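Protein LST4 (Kluyveromyces lactis, PDB 4ZY8) is the longin domain of a DENN-family protein probably involved in amino acid uptake and in trafficking of proteins from the Golgi to the plasma membrane. Local coordinates at residues L13-E18 with A153-T158. Numbering follows the deposited sequence.
Sequences LIISQE and AAVLQT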
# COMPACT_ATOMS: atom_id res chain seq x y z
N LEU A 13 -5.03 5.92 -0.82
CA LEU A 13 -4.55 4.67 -0.25
C LEU A 13 -5.28 3.50 -0.89
O LEU A 13 -6.52 3.42 -0.83
CB LEU A 13 -4.76 4.66 1.27
CG LEU A 13 -4.46 3.37 2.03
CD1 LEU A 13 -2.95 3.03 1.97
CD2 LEU A 13 -4.95 3.41 3.47
N ILE A 14 -4.56 2.59 -1.49
CA ILE A 14 -5.12 1.37 -2.00
C ILE A 14 -4.58 0.13 -1.32
O ILE A 14 -3.42 -0.08 -1.31
CB ILE A 14 -4.83 1.25 -3.49
CG1 ILE A 14 -5.34 2.47 -4.19
CG2 ILE A 14 -5.51 0.05 -4.07
CD1 ILE A 14 -4.24 3.18 -4.91
N ILE A 15 -5.45 -0.69 -0.76
CA ILE A 15 -5.04 -1.99 -0.27
C ILE A 15 -5.59 -2.99 -1.27
O ILE A 15 -6.79 -3.01 -1.53
CB ILE A 15 -5.57 -2.27 1.15
CG1 ILE A 15 -5.06 -1.21 2.13
CG2 ILE A 15 -5.17 -3.68 1.60
CD1 ILE A 15 -5.68 -1.33 3.51
N SER A 16 -4.71 -3.80 -1.86
CA SER A 16 -5.15 -4.77 -2.85
C SER A 16 -4.40 -6.08 -2.68
O SER A 16 -3.38 -6.13 -1.97
CB SER A 16 -4.94 -4.23 -4.27
OG SER A 16 -3.59 -3.85 -4.51
N GLN A 17 -4.91 -7.13 -3.32
CA GLN A 17 -4.20 -8.42 -3.31
C GLN A 17 -4.38 -9.30 -4.57
O GLN A 17 -5.36 -9.14 -5.30
CB GLN A 17 -4.61 -9.19 -2.06
CG GLN A 17 -6.05 -9.62 -2.03
CD GLN A 17 -6.35 -10.51 -0.84
OE1 GLN A 17 -7.25 -10.22 -0.05
NE2 GLN A 17 -5.62 -11.62 -0.71
N GLU A 18 -3.42 -10.21 -4.80
CA GLU A 18 -3.52 -11.21 -5.88
C GLU A 18 -4.38 -12.39 -5.48
O GLU A 18 -4.48 -12.72 -4.30
CB GLU A 18 -2.14 -11.74 -6.27
CG GLU A 18 -1.23 -10.77 -7.02
CD GLU A 18 0.14 -11.39 -7.30
OE1 GLU A 18 0.62 -12.21 -6.48
OE2 GLU A 18 0.74 -11.04 -8.35
N ALA A 153 -9.47 -0.75 8.88
CA ALA A 153 -9.63 0.61 9.36
C ALA A 153 -8.37 1.09 10.10
O ALA A 153 -7.99 2.26 9.99
CB ALA A 153 -10.84 0.72 10.28
N ALA A 154 -7.73 0.20 10.86
CA ALA A 154 -6.51 0.56 11.59
C ALA A 154 -5.40 0.99 10.62
O ALA A 154 -4.65 1.93 10.91
CB ALA A 154 -6.04 -0.61 12.45
N VAL A 155 -5.29 0.31 9.47
CA VAL A 155 -4.31 0.70 8.46
C VAL A 155 -4.60 2.10 7.88
O VAL A 155 -3.69 2.92 7.71
CB VAL A 155 -4.23 -0.32 7.33
CG1 VAL A 155 -3.31 0.20 6.21
CG2 VAL A 155 -3.69 -1.67 7.91
N LEU A 156 -5.87 2.35 7.56
CA LEU A 156 -6.26 3.68 7.07
C LEU A 156 -5.91 4.74 8.10
O LEU A 156 -5.41 5.82 7.77
CB LEU A 156 -7.77 3.72 6.75
CG LEU A 156 -8.38 5.05 6.31
CD1 LEU A 156 -7.64 5.65 5.11
CD2 LEU A 156 -9.89 4.86 5.98
N GLN A 157 -6.17 4.43 9.34
CA GLN A 157 -5.90 5.36 10.39
C GLN A 157 -4.42 5.64 10.59
O GLN A 157 -4.03 6.73 10.83
CB GLN A 157 -6.57 4.93 11.66
CG GLN A 157 -6.56 6.00 12.70
CD GLN A 157 -7.18 5.55 14.00
OE1 GLN A 157 -8.26 4.99 14.01
NE2 GLN A 157 -6.50 5.79 15.08
N THR A 158 -3.60 4.63 10.44
CA THR A 158 -2.15 4.83 10.49
C THR A 158 -1.67 5.77 9.38
O THR A 158 -0.76 6.57 9.61
CB THR A 158 -1.39 3.47 10.42
OG1 THR A 158 -1.55 2.82 11.69
CG2 THR A 158 0.10 3.67 10.23
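Two apolar side-chain pairs join strand 12-17 to helix 150-166: L13 with L156, and I15 with V155. In the first, the CD2 branch of L13 does the touching, lying 3.8 Å from L156 CA and 3.9 Å from L156 CD1. The two leucine side chains slant across one another, and L13 CD2 meets both the helix backbone and a methyl of L156. L156 starts off tangentially to the strand; with its CG anti to the backbone N (chi1 176°), the end of the side chain comes nearer, bringing CD1 onto L13. The second pair meets tip to tip, I15 CD1 standing 3.9 Å from V155 CG1. An extended isoleucine chain (chi2 173°) carries that terminal methyl out to the helix.

No hydrogen bond crosses the interface, and the summed buried surface is a modest 149 Å². The segment axes approach to 10.2 Å, with N-to-C directions 148° apart, so strand and helix run roughly antiparallel. L13 and I15, two residues apart, both point at the helix, as alternation along a strand requires, whereas I14 lies on the other face against L50 of helix 47-55. C124 and L128 of helix 114-134 also touch V155, and L128 reaches I15, extending the apolar layer. Helices thus cover both faces of the antiparallel sheet, with helix 150-166 and helix 114-134 together on one side: the alpha-beta-alpha sandwich of a longin domain.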